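Local atomic coordinates of MGS-MChE2 (Uncultured bacterium, PDB entry 5JD6), a protein that probably hydrolyses carboxylic esters, as a metagenome-derived esterase of the alpha/beta hydrolase fold. Residues T68-L73 with L98-M103; S33-V38 with A232-H237. All blocks are in the same frame, centred on the assembly; numbering follows the deposited sequence.

Overall arrangement
Both contacts lie within one alpha/beta hydrolase domain, their centres 23 Å apart on opposite sides of the chain's centre and their nearest atoms about 12 Å from each other. Contact 1 joins helices 66-80 and 92-103, which flank strand 85-91 in sequence and pack on one face of the mixed central sheet. Contact 2 joins the turn at the start of helix 36-41, downstream of strand 20-25, to the short helix 233-236, beyond strand 221-226. Contact 1 is therefore nested along the chain inside the loop that contact 2 closes. One packs two sequential helices against each other; the other brings early and late connections together near the probable catalytic centre.

Contact 1: residues T68-L73 with L98-M103; sequences TFARYL and LLATKM
A70 and A100 bring helices 66-80 and 92-103 together, their CA atoms only 5.0 Å apart, and the methyl of A70 sits at the middle of the interface. It points into the facing helix, with its CB 4.3 Å from A100 CB, and is also met by two larger side chains: L99 CG lies 4.1 Å from A70 CB, and M103 SD reaches A70 CB at 4.1 Å. On the sheet side, L73 closes the contact through one branch, CD2, which meets A100 CB at 3.6 Å. With CG anti to the backbone N (chi1 167°), L73 sends this branch to A100 while the side chain also packs on V23, L25 and L87 of the central sheet. Toward the exposed side M103 runs out extended and then bends at its last torsion (chi3 66°), carrying the CE methyl to the R71 side chain. CE lies 3.6 Å from R71 NH1, oblique to the guanidinium, and also touches the aliphatic CG of R71. The interface is thus wholly a matter of van der Waals packing, graded from buried leucines to an exposed arginine. The small A70 and A100 at its centre are consistent with the 8.8 Å approach of the two short segment axes, which cross at -68°. Such packing of successive helices on one sheet face is part of the alpha/beta hydrolase architecture; helix 92-103 starts within the putative nucleophile elbow.

Contact 2: residues S33-V38 with A232-H237; sequences SNFDGV and AAMMEH
Beside the probable Ser-His-Asp site of this hydrolase, a Met-aromatic contact ties the turn leading into helix 36-41 to the short helix 233-236. The sulfur of M234 meets the F35 ring obliquely, its SD 3.8 Å from the ring centroid and 33° off the normal. The approach is shifted toward the CE2-CZ bond: M234 SD lies 3.3 Å from both F35 CE2 and F35 CZ, and the terminal M234 CE comes within 3.4 Å of F35 CE2. M234 gets there with CG wedged between its backbone N and carbonyl carbon (chi1 36°). N34 supplies the second half of the contact: its carbonyl oxygen abuts the CB atoms of both methionines, at 3.7 Å from M234 CB. M235 crosses the asparagine side chain at an angle and sets its CE methyl 3.9 Å from N34 OD1. At the start of helix 233-236, E236 folds back, OE1 accepting from A232 N at 2.9 Å and OE2 from G230 N. F35 also packs on I24 and H26. Thioether against ring, and N34 oxygens against methionine carbons, make a junction that probably rests mainly on dispersion and shape, with no directional hydrogen bond between the two segments.

Contact 1: residues T68-L73 with L98-M103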
loop_
_atom_site.group_PDB
_atom_site.type_symbol
_atom_site.label_atom_id
_atom_site.label_comp_id
_atom_site.label_asym_id
_atom_site.label_seq_id
_atom_site.Cartn_x
_atom_site.Cartn_y
_atom_site.Cartn_z
ATOM N N THR A 68 -2.684 10.326 -9.934
ATOM C CA THR A 68 -3.491 9.525 -10.850
ATOM C C THR A 68 -3.790 8.146 -10.269
ATOM O O THR A 68 -4.919 7.659 -10.345
ATOM C CB THR A 68 -2.791 9.359 -12.211
ATOM O OG1 THR A 68 -2.730 10.627 -12.877
ATOM C CG2 THR A 68 -3.547 8.374 -13.087
ATOM N N PHE A 69 -2.772 7.522 -9.686
ATOM C CA PHE A 69 -2.926 6.203 -9.084
ATOM C C PHE A 69 -3.895 6.258 -7.907
ATOM O O PHE A 69 -4.694 5.342 -7.705
ATOM C CB PHE A 69 -1.572 5.659 -8.633
ATOM C CG PHE A 69 -0.553 5.578 -9.735
ATOM C CD1 PHE A 69 -0.936 5.261 -11.028
ATOM C CD2 PHE A 69 0.786 5.829 -9.480
ATOM C CE1 PHE A 69 -0.001 5.188 -12.046
ATOM C CE2 PHE A 69 1.725 5.759 -10.493
ATOM C CZ PHE A 69 1.330 5.438 -11.778
ATOM N N ALA A 70 -3.821 7.340 -7.138
ATOM C CA ALA A 70 -4.720 7.545 -6.007
ATOM C C ALA A 70 -6.169 7.657 -6.471
ATOM O O ALA A 70 -7.067 7.061 -5.877
ATOM C CB ALA A 70 -4.318 8.788 -5.226
ATOM N N ARG A 71 -6.389 8.423 -7.535
ATOM C CA ARG A 71 -7.726 8.576 -8.100
ATOM C C ARG A 71 -8.211 7.272 -8.730
ATOM O O ARG A 71 -9.410 6.997 -8.760
ATOM C CB ARG A 71 -7.752 9.709 -9.129
ATOM C CG ARG A 71 -7.750 11.101 -8.511
ATOM C CD ARG A 71 -7.930 12.185 -9.563
ATOM N NE ARG A 71 -6.732 12.364 -10.377
ATOM C CZ ARG A 71 -5.739 13.193 -10.070
ATOM N NH1 ARG A 71 -5.801 13.923 -8.964
ATOM N NH2 ARG A 71 -4.685 13.292 -10.867
ATOM N N TYR A 72 -7.275 6.473 -9.231
ATOM C CA TYR A 72 -7.607 5.161 -9.771
ATOM C C TYR A 72 -8.105 4.256 -8.651
ATOM O O TYR A 72 -9.059 3.499 -8.830
ATOM C CB TYR A 72 -6.395 4.535 -10.464
ATOM C CG TYR A 72 -6.684 3.219 -11.156
ATOM C CD1 TYR A 72 -7.028 3.183 -12.501
ATOM C CD2 TYR A 72 -6.606 2.015 -10.466
ATOM C CE1 TYR A 72 -7.290 1.984 -13.140
ATOM C CE2 TYR A 72 -6.868 0.811 -11.097
ATOM C CZ TYR A 72 -7.208 0.801 -12.433
ATOM O OH TYR A 72 -7.469 -0.393 -13.065
ATOM N N LEU A 73 -7.446 4.339 -7.500
ATOM C CA LEU A 73 -7.853 3.582 -6.324
ATOM C C LEU A 73 -9.255 3.989 -5.890
ATOM O O LEU A 73 -10.091 3.140 -5.577
ATOM C CB LEU A 73 -6.864 3.792 -5.175
ATOM C CG LEU A 73 -7.340 3.294 -3.808
ATOM C CD1 LEU A 73 -7.508 1.783 -3.813
ATOM C CD2 LEU A 73 -6.391 3.732 -2.705
ATOM N N LEU A 98 -1.539 6.653 1.211
ATOM C CA LEU A 98 -1.457 7.896 1.972
ATOM C C LEU A 98 -2.141 9.047 1.245
ATOM O O LEU A 98 -2.964 9.756 1.824
ATOM C CB LEU A 98 0.003 8.255 2.253
ATOM C CG LEU A 98 0.631 7.633 3.499
ATOM C CD1 LEU A 98 2.131 7.482 3.320
ATOM C CD2 LEU A 98 0.320 8.474 4.728
ATOM N N LEU A 99 -1.795 9.230 -0.026
ATOM C CA LEU A 99 -2.364 10.311 -0.819
ATOM C C LEU A 99 -3.871 10.142 -0.963
ATOM O O LEU A 99 -4.618 11.119 -0.927
ATOM C CB LEU A 99 -1.703 10.378 -2.197
ATOM C CG LEU A 99 -2.141 11.555 -3.073
ATOM C CD1 LEU A 99 -2.011 12.868 -2.316
ATOM C CD2 LEU A 99 -1.333 11.599 -4.356
ATOM N N ALA A 100 -4.311 8.898 -1.116
ATOM C CA ALA A 100 -5.732 8.597 -1.233
ATOM C C ALA A 100 -6.478 8.950 0.051
ATOM O O ALA A 100 -7.591 9.474 0.006
ATOM C CB ALA A 100 -5.936 7.134 -1.578
ATOM N N THR A 101 -5.860 8.661 1.193
ATOM C CA THR A 101 -6.448 8.996 2.487
ATOM C C THR A 101 -6.495 10.509 2.687
ATOM O O THR A 101 -7.383 11.030 3.361
ATOM C CB THR A 101 -5.666 8.356 3.649
ATOM O OG1 THR A 101 -4.284 8.713 3.549
ATOM C CG2 THR A 101 -5.787 6.844 3.606
ATOM N N LYS A 102 -5.531 11.208 2.098
ATOM C CA LYS A 102 -5.500 12.664 2.141
ATOM C C LYS A 102 -6.586 13.265 1.251
ATOM O O LYS A 102 -7.298 14.186 1.655
ATOM C CB LYS A 102 -4.128 13.184 1.710
ATOM C CG LYS A 102 -4.097 14.674 1.419
ATOM C CD LYS A 102 -2.855 15.054 0.630
ATOM C CE LYS A 102 -3.030 16.400 -0.054
ATOM N NZ LYS A 102 -2.079 16.575 -1.188
ATOM N N MET A 103 -6.707 12.734 0.039
ATOM C CA MET A 103 -7.672 13.241 -0.930
ATOM C C MET A 103 -9.095 12.800 -0.608
ATOM O O MET A 103 -10.038 13.578 -0.746
ATOM C CB MET A 103 -7.294 12.787 -2.341
ATOM C CG MET A 103 -5.946 13.304 -2.817
ATOM S SD MET A 103 -5.472 12.661 -4.434
ATOM C CE MET A 103 -6.719 13.412 -5.477
#

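Contact 2: residues S33-V38 with A232-H237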
loop_
_atom_site.group_PDB
_atom_site.type_symbol
_atom_site.label_atom_id
_atom_site.label_comp_id
_atom_site.label_asym_id
_atom_site.label_seq_id
_atom_site.Cartn_x
_atom_site.Cartn_y
_atom_site.Cartn_z
ATOM N N SER A 33 2.746 -12.158 -4.912
ATOM C CA SER A 33 3.279 -13.146 -3.989
ATOM C C SER A 33 3.779 -12.460 -2.721
ATOM O O SER A 33 4.117 -13.121 -1.739
ATOM C CB SER A 33 4.405 -13.950 -4.644
ATOM O OG SER A 33 5.095 -14.740 -3.692
ATOM N N ASN A 34 3.825 -11.130 -2.754
ATOM C CA ASN A 34 4.205 -10.340 -1.589
ATOM C C ASN A 34 3.235 -10.547 -0.437
ATOM O O ASN A 34 3.618 -10.493 0.731
ATOM C CB ASN A 34 4.255 -8.850 -1.935
ATOM C CG ASN A 34 5.164 -8.544 -3.103
ATOM O OD1 ASN A 34 5.672 -9.445 -3.767
ATOM N ND2 ASN A 34 5.365 -7.259 -3.369
ATOM N N PHE A 35 1.974 -10.788 -0.778
ATOM C CA PHE A 35 0.899 -10.708 0.200
ATOM C C PHE A 35 0.195 -12.028 0.479
ATOM O O PHE A 35 -0.879 -12.031 1.076
ATOM C CB PHE A 35 -0.131 -9.676 -0.260
ATOM C CG PHE A 35 0.399 -8.275 -0.299
ATOM C CD1 PHE A 35 1.005 -7.781 -1.441
ATOM C CD2 PHE A 35 0.301 -7.456 0.812
ATOM C CE1 PHE A 35 1.500 -6.493 -1.478
ATOM C CE2 PHE A 35 0.789 -6.166 0.779
ATOM C CZ PHE A 35 1.392 -5.683 -0.367
ATOM N N ASP A 36 0.798 -13.142 0.067
ATOM C CA ASP A 36 0.215 -14.464 0.307
ATOM C C ASP A 36 -0.113 -14.688 1.781
ATOM O O ASP A 36 -1.069 -15.391 2.113
ATOM C CB ASP A 36 1.154 -15.570 -0.183
ATOM C CG ASP A 36 1.309 -15.580 -1.689
ATOM O OD1 ASP A 36 0.278 -15.585 -2.394
ATOM O OD2 ASP A 36 2.461 -15.606 -2.170
ATOM N N GLY A 37 0.679 -14.081 2.659
ATOM C CA GLY A 37 0.440 -14.163 4.087
ATOM C C GLY A 37 -0.861 -13.496 4.489
ATOM O O GLY A 37 -1.628 -14.041 5.282
ATOM N N VAL A 38 -1.111 -12.312 3.940
ATOM C CA VAL A 38 -2.337 -11.578 4.234
ATOM C C VAL A 38 -3.544 -12.249 3.577
ATOM O O VAL A 38 -4.619 -12.334 4.173
ATOM C CB VAL A 38 -2.239 -10.109 3.765
ATOM C CG1 VAL A 38 -3.547 -9.370 4.023
ATOM C CG2 VAL A 38 -1.084 -9.410 4.461
ATOM N N ALA A 232 10.160 -5.609 3.251
ATOM C CA ALA A 232 8.898 -6.308 3.023
ATOM C C ALA A 232 8.525 -7.198 4.205
ATOM O O ALA A 232 8.681 -8.418 4.144
ATOM C CB ALA A 232 8.975 -7.130 1.745
ATOM N N ALA A 233 8.027 -6.580 5.272
ATOM C CA ALA A 233 7.631 -7.304 6.478
ATOM C C ALA A 233 6.571 -8.352 6.168
ATOM O O ALA A 233 6.571 -9.443 6.738
ATOM C CB ALA A 233 7.124 -6.336 7.534
ATOM N N MET A 234 5.670 -7.998 5.259
ATOM C CA MET A 234 4.621 -8.883 4.763
ATOM C C MET A 234 5.153 -10.215 4.260
ATOM O O MET A 234 4.513 -11.253 4.417
ATOM C CB MET A 234 3.886 -8.196 3.623
ATOM C CG MET A 234 4.836 -7.359 2.792
ATOM S SD MET A 234 3.982 -6.269 1.671
ATOM C CE MET A 234 3.229 -5.188 2.873
ATOM N N MET A 235 6.323 -10.165 3.633
ATOM C CA MET A 235 6.886 -11.317 2.946
ATOM C C MET A 235 7.983 -11.982 3.770
ATOM O O MET A 235 8.119 -13.204 3.761
ATOM C CB MET A 235 7.425 -10.891 1.578
ATOM C CG MET A 235 8.121 -11.985 0.792
ATOM S SD MET A 235 8.136 -11.624 -0.976
ATOM C CE MET A 235 8.418 -9.855 -0.960
ATOM N N GLU A 236 8.759 -11.174 4.485
ATOM C CA GLU A 236 9.830 -11.696 5.324
ATOM C C GLU A 236 9.269 -12.332 6.592
ATOM O O GLU A 236 9.760 -13.364 7.051
ATOM C CB GLU A 236 10.820 -10.586 5.681
ATOM C CG GLU A 236 11.459 -9.924 4.472
ATOM C CD GLU A 236 12.296 -8.717 4.839
ATOM O OE1 GLU A 236 11.952 -7.600 4.398
ATOM O OE2 GLU A 236 13.299 -8.886 5.566
ATOM N N HIS A 237 8.236 -11.711 7.152
ATOM C CA HIS A 237 7.581 -12.246 8.341
ATOM C C HIS A 237 6.068 -12.083 8.276
ATOM O O HIS A 237 5.508 -11.225 8.956
ATOM C CB HIS A 237 8.117 -11.569 9.601
ATOM C CG HIS A 237 9.554 -11.873 9.883
ATOM N ND1 HIS A 237 10.590 -11.191 9.283
ATOM C CD2 HIS A 237 10.128 -12.794 10.692
ATOM C CE1 HIS A 237 11.742 -11.675 9.715
ATOM N NE2 HIS A 237 11.488 -12.650 10.571
#